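Long-range contacts in putative uronate isomerase (Thermotoga maritima, PDB 4NAR), which is probably related to the nickel-dependent lactate racemases, although its own reaction and substrate remain unestablished: residues D321-E326 against D344-V349; I327-K332 against A351-V356; V35-T40 against E82-I87. One frame throughout, in Å; residues are numbered along the deposited sequence.

Contact 1 of 3, residues D321-E326 against D344-V349. With SO4 (sulfate ion), chain B.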
loop_
_atom_site.group_PDB
_atom_site.type_symbol
_atom_site.label_atom_id
_atom_site.label_comp_id
_atom_site.label_asym_id
_atom_site.label_seq_id
_atom_site.Cartn_x
_atom_site.Cartn_y
_atom_site.Cartn_z
ATOM N N ASP A 321 10.725 -10.824 -8.493
ATOM C CA ASP A 321 11.421 -11.690 -7.544
ATOM C C ASP A 321 12.897 -11.923 -7.955
ATOM O O ASP A 321 13.814 -11.803 -7.121
ATOM C CB ASP A 321 10.668 -13.022 -7.412
ATOM C CG ASP A 321 11.257 -13.923 -6.336
ATOM O OD1 ASP A 321 10.778 -13.861 -5.178
ATOM O OD2 ASP A 321 12.200 -14.689 -6.646
ATOM N N LYS A 322 13.116 -12.234 -9.238
ATOM C CA LYS A 322 14.466 -12.346 -9.816
ATOM C C LYS A 322 15.231 -11.040 -9.621
ATOM O O LYS A 322 16.401 -11.028 -9.226
ATOM C CB LYS A 322 14.375 -12.655 -11.312
ATOM C CG LYS A 322 15.341 -13.711 -11.834
ATOM C CD LYS A 322 14.872 -14.235 -13.204
ATOM C CE LYS A 322 13.492 -14.936 -13.098
ATOM N NZ LYS A 322 12.585 -14.717 -14.293
ATOM N N TRP A 323 14.552 -9.932 -9.884
ATOM C CA TRP A 323 15.190 -8.628 -9.787
ATOM C C TRP A 323 15.621 -8.300 -8.366
ATOM O O TRP A 323 16.745 -7.838 -8.151
ATOM C CB TRP A 323 14.272 -7.548 -10.339
ATOM C CG TRP A 323 14.226 -7.556 -11.830
ATOM C CD1 TRP A 323 15.161 -8.093 -12.682
ATOM C CD2 TRP A 323 13.197 -6.994 -12.662
ATOM N NE1 TRP A 323 14.772 -7.898 -13.992
ATOM C CE2 TRP A 323 13.573 -7.224 -14.008
ATOM C CE3 TRP A 323 11.997 -6.319 -12.400
ATOM C CZ2 TRP A 323 12.783 -6.795 -15.096
ATOM C CZ3 TRP A 323 11.211 -5.893 -13.481
ATOM C CH2 TRP A 323 11.612 -6.135 -14.813
ATOM N N ILE A 324 14.733 -8.544 -7.406
ATOM C CA ILE A 324 15.062 -8.341 -5.998
ATOM C C ILE A 324 16.319 -9.110 -5.584
ATOM O O ILE A 324 17.220 -8.539 -4.952
ATOM C CB ILE A 324 13.894 -8.733 -5.075
ATOM C CG1 ILE A 324 12.736 -7.738 -5.244
ATOM C CG2 ILE A 324 14.371 -8.784 -3.626
ATOM C CD1 ILE A 324 11.391 -8.289 -4.848
ATOM N N ARG A 325 16.378 -10.393 -5.948
ATOM C CA ARG A 325 17.529 -11.247 -5.648
ATOM C C ARG A 325 18.815 -10.816 -6.377
ATOM O O ARG A 325 19.910 -10.984 -5.841
ATOM C CB ARG A 325 17.210 -12.716 -5.957
ATOM C CG ARG A 325 16.281 -13.386 -4.944
ATOM C CD ARG A 325 15.999 -14.867 -5.284
ATOM N NE ARG A 325 14.899 -15.023 -6.241
ATOM C CZ ARG A 325 15.029 -15.445 -7.504
ATOM N NH1 ARG A 325 16.225 -15.768 -7.983
ATOM N NH2 ARG A 325 13.955 -15.552 -8.288
ATOM N N GLU A 326 18.688 -10.272 -7.589
ATOM C CA GLU A 326 19.851 -9.743 -8.311
ATOM C C GLU A 326 20.541 -8.612 -7.541
ATOM O O GLU A 326 21.738 -8.688 -7.229
ATOM C CB GLU A 326 19.450 -9.233 -9.699
ATOM C CG GLU A 326 19.866 -10.143 -10.854
ATOM C CD GLU A 326 18.836 -10.178 -11.993
ATOM O OE1 GLU A 326 18.298 -9.096 -12.358
ATOM O OE2 GLU A 326 18.564 -11.291 -12.518
ATOM N N ASP A 344 18.940 0.407 -16.779
ATOM C CA ASP A 344 17.644 -0.187 -17.106
ATOM C C ASP A 344 16.940 -0.877 -15.920
ATOM O O ASP A 344 15.784 -1.299 -16.044
ATOM C CB ASP A 344 17.812 -1.200 -18.236
ATOM C CG ASP A 344 18.771 -2.328 -17.865
ATOM O OD1 ASP A 344 19.639 -2.118 -16.975
ATOM O OD2 ASP A 344 18.671 -3.423 -18.467
ATOM N N PHE A 345 17.625 -1.003 -14.782
ATOM C CA PHE A 345 17.079 -1.757 -13.650
ATOM C C PHE A 345 15.806 -1.099 -13.129
ATOM O O PHE A 345 15.717 0.138 -13.053
ATOM C CB PHE A 345 18.111 -1.876 -12.528
ATOM C CG PHE A 345 17.730 -2.855 -11.452
ATOM C CD1 PHE A 345 17.128 -2.416 -10.271
ATOM C CD2 PHE A 345 17.979 -4.220 -11.613
ATOM C CE1 PHE A 345 16.783 -3.325 -9.268
ATOM C CE2 PHE A 345 17.638 -5.137 -10.611
ATOM C CZ PHE A 345 17.034 -4.690 -9.444
ATOM N N ASN A 346 14.825 -1.933 -12.788
ATOM C CA ASN A 346 13.510 -1.459 -12.374
ATOM C C ASN A 346 13.532 -0.629 -11.076
ATOM O O ASN A 346 13.942 -1.120 -10.021
ATOM C CB ASN A 346 12.548 -2.636 -12.213
ATOM C CG ASN A 346 11.159 -2.188 -11.804
ATOM O OD1 ASN A 346 10.874 -2.002 -10.609
ATOM N ND2 ASN A 346 10.286 -1.988 -12.796
ATOM N N LYS A 347 13.041 0.607 -11.150
ATOM C CA LYS A 347 13.136 1.533 -10.027
ATOM C C LYS A 347 12.203 1.245 -8.845
ATOM O O LYS A 347 12.460 1.707 -7.719
ATOM C CB LYS A 347 12.978 2.972 -10.523
ATOM C CG LYS A 347 14.240 3.483 -11.208
ATOM C CD LYS A 347 14.036 4.841 -11.844
ATOM C CE LYS A 347 15.269 5.250 -12.646
ATOM N NZ LYS A 347 16.205 6.019 -11.796
ATOM N N ASN A 348 11.136 0.484 -9.096
ATOM C CA ASN A 348 10.213 0.072 -8.040
ATOM C C ASN A 348 10.939 -0.914 -7.110
ATOM O O ASN A 348 11.012 -0.699 -5.890
ATOM C CB ASN A 348 8.936 -0.547 -8.649
ATOM C CG ASN A 348 7.771 -0.655 -7.644
ATOM O OD1 ASN A 348 7.943 -0.517 -6.418
ATOM N ND2 ASN A 348 6.577 -0.916 -8.173
ATOM N N VAL A 349 11.489 -1.977 -7.693
ATOM C CA VAL A 349 12.397 -2.877 -6.978
ATOM C C VAL A 349 13.557 -2.119 -6.301
ATOM O O VAL A 349 13.893 -2.385 -5.134
ATOM C CB VAL A 349 12.986 -3.944 -7.927
ATOM C CG1 VAL A 349 14.059 -4.784 -7.211
ATOM C CG2 VAL A 349 11.874 -4.826 -8.493
HETATM S S SO4 B . 3.154 -1.663 -5.368
HETATM O O1 SO4 B . 3.044 -0.196 -5.444
HETATM O O2 SO4 B . 1.851 -2.261 -5.703
HETATM O O3 SO4 B . 4.194 -2.119 -6.301
HETATM O O4 SO4 B . 3.536 -2.055 -3.995
#

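Contact 2 of 3, residues I327-K332 against A351-V356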
loop_
_atom_site.group_PDB
_atom_site.type_symbol
_atom_site.label_atom_id
_atom_site.label_comp_id
_atom_site.label_asym_id
_atom_site.label_seq_id
_atom_site.Cartn_x
_atom_site.Cartn_y
_atom_site.Cartn_z
ATOM N N ILE A 327 19.790 -7.557 -7.243
ATOM C CA ILE A 327 20.380 -6.399 -6.593
ATOM C C ILE A 327 20.588 -6.610 -5.076
ATOM O O ILE A 327 21.569 -6.123 -4.509
ATOM C CB ILE A 327 19.560 -5.105 -6.887
ATOM C CG1 ILE A 327 20.369 -3.851 -6.530
ATOM C CG2 ILE A 327 18.170 -5.128 -6.200
ATOM C CD1 ILE A 327 19.554 -2.579 -6.620
ATOM N N GLY A 328 19.676 -7.334 -4.426
ATOM C CA GLY A 328 19.759 -7.530 -2.985
ATOM C C GLY A 328 19.491 -6.243 -2.206
ATOM O O GLY A 328 19.236 -5.163 -2.785
ATOM N N TYR A 329 19.568 -6.336 -0.881
ATOM C CA TYR A 329 19.133 -5.228 -0.034
ATOM C C TYR A 329 20.280 -4.337 0.428
ATOM O O TYR A 329 21.180 -4.779 1.139
ATOM C CB TYR A 329 18.330 -5.768 1.145
ATOM C CG TYR A 329 16.980 -6.333 0.737
ATOM C CD1 TYR A 329 15.840 -5.523 0.730
ATOM C CD2 TYR A 329 16.841 -7.664 0.359
ATOM C CE1 TYR A 329 14.591 -6.029 0.360
ATOM C CE2 TYR A 329 15.601 -8.183 -0.003
ATOM C CZ TYR A 329 14.475 -7.355 -0.002
ATOM O OH TYR A 329 13.233 -7.844 -0.369
ATOM N N HIS A 330 20.220 -3.066 0.037
ATOM C CA HIS A 330 21.319 -2.136 0.255
ATOM C C HIS A 330 20.819 -0.720 0.518
ATOM O O HIS A 330 19.635 -0.428 0.319
ATOM C CB HIS A 330 22.210 -2.095 -0.986
ATOM C CG HIS A 330 22.794 -3.423 -1.366
ATOM N ND1 HIS A 330 24.028 -3.841 -0.927
ATOM C CD2 HIS A 330 22.313 -4.417 -2.161
ATOM C CE1 HIS A 330 24.293 -5.040 -1.432
ATOM N NE2 HIS A 330 23.267 -5.410 -2.177
ATOM N N CYS A 331 21.735 0.154 0.947
ATOM C CA CYS A 331 21.414 1.541 1.265
ATOM C C CYS A 331 21.255 2.352 -0.019
ATOM O O CYS A 331 21.607 1.888 -1.119
ATOM C CB CYS A 331 22.505 2.168 2.153
ATOM S SG CYS A 331 24.125 2.434 1.315
ATOM N N LYS A 332 20.744 3.573 0.139
ATOM C CA LYS A 332 20.416 4.420 -0.998
ATOM C C LYS A 332 21.613 4.711 -1.888
ATOM O O LYS A 332 21.493 4.670 -3.118
ATOM C CB LYS A 332 19.791 5.735 -0.538
ATOM C CG LYS A 332 18.996 6.431 -1.637
ATOM C CD LYS A 332 18.953 7.931 -1.425
ATOM C CE LYS A 332 18.415 8.277 -0.059
ATOM N NZ LYS A 332 17.856 9.667 -0.022
ATOM N N ALA A 351 13.614 0.997 -5.311
ATOM C CA ALA A 351 13.077 1.736 -4.167
ATOM C C ALA A 351 12.764 0.783 -2.997
ATOM O O ALA A 351 13.052 1.092 -1.830
ATOM C CB ALA A 351 11.829 2.552 -4.581
ATOM N N HIS A 352 12.189 -0.375 -3.321
ATOM C CA HIS A 352 11.790 -1.362 -2.312
ATOM C C HIS A 352 12.967 -1.793 -1.427
ATOM O O HIS A 352 12.895 -1.791 -0.191
ATOM C CB HIS A 352 11.224 -2.597 -3.005
ATOM C CG HIS A 352 11.253 -3.837 -2.154
ATOM N ND1 HIS A 352 10.396 -4.038 -1.097
ATOM C CD2 HIS A 352 12.032 -4.947 -2.233
ATOM C CE1 HIS A 352 10.645 -5.225 -0.548
ATOM N NE2 HIS A 352 11.632 -5.786 -1.214
ATOM N N VAL A 353 14.043 -2.173 -2.101
ATOM C CA VAL A 353 15.277 -2.614 -1.470
ATOM C C VAL A 353 15.851 -1.556 -0.486
ATOM O O VAL A 353 16.179 -1.871 0.651
ATOM C CB VAL A 353 16.264 -3.056 -2.594
ATOM C CG1 VAL A 353 17.663 -2.547 -2.355
ATOM C CG2 VAL A 353 16.186 -4.576 -2.795
ATOM N N ILE A 354 15.936 -0.302 -0.908
ATOM C CA ILE A 354 16.371 0.766 -0.017
ATOM C C ILE A 354 15.392 0.910 1.143
ATOM O O ILE A 354 15.798 1.045 2.306
ATOM C CB ILE A 354 16.423 2.114 -0.745
ATOM C CG1 ILE A 354 17.371 2.044 -1.952
ATOM C CG2 ILE A 354 16.831 3.237 0.231
ATOM C CD1 ILE A 354 17.276 3.258 -2.903
ATOM N N ASN A 355 14.103 0.899 0.814
ATOM C CA ASN A 355 13.052 1.004 1.813
ATOM C C ASN A 355 13.202 -0.023 2.946
ATOM O O ASN A 355 13.133 0.322 4.140
ATOM C CB ASN A 355 11.688 0.885 1.134
ATOM C CG ASN A 355 11.246 2.193 0.477
ATOM O OD1 ASN A 355 11.676 3.288 0.891
ATOM N ND2 ASN A 355 10.372 2.088 -0.535
ATOM N N VAL A 356 13.416 -1.280 2.566
ATOM C CA VAL A 356 13.630 -2.333 3.546
ATOM C C VAL A 356 14.948 -2.160 4.325
ATOM O O VAL A 356 14.951 -2.209 5.572
ATOM C CB VAL A 356 13.610 -3.730 2.907
ATOM C CG1 VAL A 356 14.013 -4.793 3.947
ATOM C CG2 VAL A 356 12.230 -4.038 2.303
#

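Contact 3 of 3, residues V35-T40 against E82-I87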
loop_
_atom_site.group_PDB
_atom_site.type_symbol
_atom_site.label_atom_id
_atom_site.label_comp_id
_atom_site.label_asym_id
_atom_site.label_seq_id
_atom_site.Cartn_x
_atom_site.Cartn_y
_atom_site.Cartn_z
ATOM N N VAL A 35 -14.311 -0.738 -7.023
ATOM C CA VAL A 35 -12.869 -0.914 -6.913
ATOM C C VAL A 35 -12.525 -1.051 -5.420
ATOM O O VAL A 35 -12.915 -0.198 -4.605
ATOM C CB VAL A 35 -12.108 0.273 -7.580
ATOM C CG1 VAL A 35 -10.606 0.093 -7.455
ATOM C CG2 VAL A 35 -12.498 0.402 -9.064
ATOM N N HIS A 36 -11.818 -2.129 -5.063
ATOM C CA HIS A 36 -11.573 -2.474 -3.660
ATOM C C HIS A 36 -10.117 -2.860 -3.414
ATOM O O HIS A 36 -9.370 -3.140 -4.361
ATOM C CB HIS A 36 -12.474 -3.646 -3.222
ATOM C CG HIS A 36 -12.332 -4.870 -4.090
ATOM N ND1 HIS A 36 -11.386 -5.842 -3.858
ATOM C CD2 HIS A 36 -13.016 -5.255 -5.197
ATOM C CE1 HIS A 36 -11.487 -6.780 -4.792
ATOM N NE2 HIS A 36 -12.466 -6.449 -5.610
ATOM N N THR A 37 -9.740 -2.888 -2.133
ATOM C CA THR A 37 -8.416 -3.323 -1.692
ATOM C C THR A 37 -8.296 -4.844 -1.829
ATOM O O THR A 37 -9.306 -5.548 -2.051
ATOM C CB THR A 37 -8.158 -2.909 -0.214
ATOM O OG1 THR A 37 -9.124 -3.536 0.646
ATOM C CG2 THR A 37 -8.255 -1.385 -0.044
ATOM N N ASP A 38 -7.076 -5.365 -1.687
ATOM C CA ASP A 38 -6.863 -6.800 -1.908
ATOM C C ASP A 38 -6.654 -7.552 -0.585
ATOM O O ASP A 38 -6.795 -6.954 0.494
ATOM C CB ASP A 38 -5.720 -7.060 -2.901
ATOM C CG ASP A 38 -4.373 -6.566 -2.387
ATOM O OD1 ASP A 38 -4.365 -5.959 -1.288
ATOM O OD2 ASP A 38 -3.333 -6.770 -3.080
ATOM N N TYR A 39 -6.319 -8.847 -0.679
ATOM C CA TYR A 39 -6.181 -9.731 0.495
ATOM C C TYR A 39 -5.133 -9.168 1.462
ATOM O O TYR A 39 -5.065 -9.557 2.634
ATOM C CB TYR A 39 -5.768 -11.150 0.057
ATOM C CG TYR A 39 -4.319 -11.227 -0.406
ATOM C CD1 TYR A 39 -3.965 -10.887 -1.711
ATOM C CD2 TYR A 39 -3.297 -11.602 0.476
ATOM C CE1 TYR A 39 -2.648 -10.927 -2.129
ATOM C CE2 TYR A 39 -1.973 -11.644 0.062
ATOM C CZ TYR A 39 -1.653 -11.310 -1.243
ATOM O OH TYR A 39 -0.335 -11.343 -1.668
ATOM N N THR A 40 -4.316 -8.262 0.928
ATOM C CA THR A 40 -3.197 -7.645 1.626
ATOM C C THR A 40 -3.685 -6.616 2.657
ATOM O O THR A 40 -2.976 -6.294 3.624
ATOM C CB THR A 40 -2.227 -7.018 0.569
ATOM O OG1 THR A 40 -1.044 -7.824 0.450
ATOM C CG2 THR A 40 -1.891 -5.553 0.849
ATOM N N GLU A 82 -14.845 -13.040 -2.432
ATOM C CA GLU A 82 -15.990 -13.313 -1.573
ATOM C C GLU A 82 -15.716 -12.879 -0.144
ATOM O O GLU A 82 -16.527 -12.175 0.455
ATOM C CB GLU A 82 -16.323 -14.801 -1.575
ATOM C CG GLU A 82 -16.748 -15.354 -2.925
ATOM C CD GLU A 82 -17.160 -16.816 -2.845
ATOM O OE1 GLU A 82 -16.301 -17.692 -3.067
ATOM O OE2 GLU A 82 -18.344 -17.095 -2.563
ATOM N N LYS A 83 -14.574 -13.302 0.397
ATOM C CA LYS A 83 -14.195 -12.928 1.750
ATOM C C LYS A 83 -14.064 -11.411 1.884
ATOM O O LYS A 83 -14.560 -10.819 2.848
ATOM C CB LYS A 83 -12.898 -13.631 2.190
ATOM C CG LYS A 83 -12.342 -13.103 3.529
ATOM C CD LYS A 83 -11.498 -14.126 4.288
ATOM C CE LYS A 83 -10.142 -14.389 3.611
ATOM N NZ LYS A 83 -9.253 -15.271 4.444
ATOM N N LYS A 84 -13.408 -10.785 0.913
ATOM C CA LYS A 84 -13.165 -9.341 0.960
ATOM C C LYS A 84 -14.451 -8.516 0.878
ATOM O O LYS A 84 -14.598 -7.485 1.553
ATOM C CB LYS A 84 -12.218 -8.928 -0.173
ATOM C CG LYS A 84 -12.044 -7.430 -0.315
ATOM C CD LYS A 84 -11.573 -6.811 0.992
ATOM C CE LYS A 84 -10.176 -6.281 0.841
ATOM N NZ LYS A 84 -9.203 -7.015 1.632
ATOM N N LEU A 85 -15.386 -8.968 0.051
ATOM C CA LEU A 85 -16.558 -8.156 -0.247
ATOM C C LEU A 85 -17.757 -8.533 0.617
ATOM O O LEU A 85 -18.677 -7.718 0.812
ATOM C CB LEU A 85 -16.898 -8.270 -1.732
ATOM C CG LEU A 85 -15.771 -7.746 -2.635
ATOM C CD1 LEU A 85 -16.052 -7.951 -4.135
ATOM C CD2 LEU A 85 -15.484 -6.260 -2.304
ATOM N N GLY A 86 -17.725 -9.757 1.147
ATOM C CA GLY A 86 -18.862 -10.330 1.835
ATOM C C GLY A 86 -19.989 -10.602 0.853
ATOM O O GLY A 86 -21.169 -10.535 1.207
ATOM N N ILE A 87 -19.625 -10.900 -0.394
ATOM C CA ILE A 87 -20.603 -11.192 -1.444
ATOM C C ILE A 87 -20.286 -12.556 -2.076
ATOM O O ILE A 87 -19.121 -12.864 -2.349
ATOM C CB ILE A 87 -20.584 -10.099 -2.534
ATOM C CG1 ILE A 87 -20.758 -8.712 -1.902
ATOM C CG2 ILE A 87 -21.660 -10.362 -3.584
ATOM C CD1 ILE A 87 -20.811 -7.551 -2.923
#

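Contact 1 of 3, residues D321-E326 against D344-V349
W323 and I324 of helix 318-327 meet F345 and N346 of the loop leading into helix 347-357 and V349 in its first turn, almost wholly through apolar contacts. The methylene carbon N346 CB lies 3.7 Å from W323 CE3, approaching the indole obliquely; the two side chains run roughly perpendicular, yet the amide plane is only 13° from that of the indole. V349 splits its branches between two partners: CG2 reaches the indole edge near CE3, while V349 CG1 packs 3.8 Å from I324 CG1.

The aromatic contacts are less regular. F345 and the five-membered ring of W323 have centroids 5.6 Å apart and planes at 58°, an oblique pairing. With CG of F345 anti to its backbone N (chi1 -169°), the ring approaches helix 318-327, and its edge atom CZ comes within 3.4 Å of W323 O, which lies in the plane of the phenyl ring.

The polar bonds serve each segment by itself or partners outside the pair. N346 OD1 accepts from V349 N at 3.0 Å in the carbonyl plane, and weakly from N348 N. With an alanine here the CB contact to the indole would survive, but the V349 and N348 amides would probably lose their capping acceptor. R325 NE and NH2 both bond D321 OD2, which lies in the guanidinium plane, an intrahelical salt bridge. N348 ND2 donates to the sulfate, which T72, H180 and W283 also bind.

The arrangement is that of a helix N-cap: N346 ends the loop and caps helix 347-357 with its oxygen while its CB packs against W323 of helix 318-327.

Contact 2 of 3, residues I327-K332 against A351-V356
The Y329 ring lies along helix 347-357, with V353 over one face and H352 at its hydroxyl end. V353 CG2 stands 3.9 Å from the ring centroid and 21° off the normal, a CH-pi contact displaced towards the rim on the CD1 side. V356 comes in obliquely on that same part of the ring, its CB 3.6 Å from Y329 CE1. The phenol and imidazole planes are inclined at 69° to each other, and Y329 OH meets H352 NE2 near the plane of the imidazole, forming a 2.7 Å hydrogen bond in which either group could be the donor. H352 can reach the hydroxyl because its CG is anti to the backbone N (chi1 159°), and its ring also stacks on W283.

V353 has a second role beside the turn. Its methyls CG1 and CG2 both lie 3.1 Å from G328 O, CG1 also nearing H330 N and CG2 meeting I327 CG2, so the two are held against the chain where it leaves helix 318-327. On the next residue of the helix, I354 crosses K332 obliquely, I354 CD1 against K332 CG at 3.8 Å. The amine of K332 is bonded to the carbonyl of L185. I354 CA makes a CA-H...O contact of 3.5 Å with H330 O, and the H330 imidazole is bound through ND1 to E369.

This is a buried link between two consecutive helices, packed on a third: G328, with positive phi, ends helix 318-327, C331 is the N-cap residue of helix 332-341, and helix 347-357 lies against the turn between them.

Contact 3 of 3, residues V35-T40 against E82-I87
K84, near the end of helix 78-85, reaches across to the chain that leaves strand 31-36, and it contributes the largest share of the contact of any one residue. From CB the side chain starts towards the segment 35-40, with CG anti to the backbone N (chi1 173°). K84 CG lies 3.9 Å from H36 ND1, approaching that imidazole obliquely, and is also near T37 O. The chain then bends at chi2, and CD passes alongside both the carbonyl and the hydroxyl oxygen of T37. At CE the fit becomes close: T37 OG1 is 2.9 Å from K84 CE, and T37 O is almost as near. Further bends at chi3 and chi4 bring K84 NZ to D38 O, to which it donates a 2.7 Å hydrogen bond. The nitrogen stands well above that carbonyl plane, 62° out of it. NZ is also bonded to R41 O, so two main-chain oxygens of the same loop hold the buried ammonium group. The T37 hydroxyl has its own polar partner in D43, and the D38 carboxylate is bonded to H73 ND1.

Beside the lysine, L85 places CD2 over one face of the H36 ring, 4.1 Å from its centroid and 25° off the normal, as a CH-pi contact. The imidazole is fixed at both nitrogens: H36 ND1 donates to T37 O at 2.8 Å, close to the ring plane, and NE2 is bonded to the hydroxyl of T66.

Strand 31-36 is an inner strand of the mixed sheet, between 144-150 and 63-68, and parallel to both. Helix 78-85 follows strand 63-68 and packs L85 on H36 of strand 31-36 and K84 on the loop just after it, while T45 and A49 of helix 45-58 touch these same two side chains.

Contacts 1 and 2 form one continuous packing region, with centres 10 Å apart. Both use helix 347-357, and their segments alternate along the chain. F345 CZ lies 3.5 Å from I327 CG2, and I324 CG2 is 3.6 Å from Y329 OH, which joins the two directly. Contact 3 stands apart, in the lactate racemase-like N-terminal domain, its centre about 29 Å from that of contact 1 and 30 Å from that of contact 2; the nearest atoms are about 12 Å away in each case. The sulfate on N348, probably from the crystallisation liquor, is bound by both parts of the chain, T72 and H180 on one side of the sequence and W283 and N348 on the other, and may mark a pocket; T72 precedes H73, the partner of D38 in contact 3.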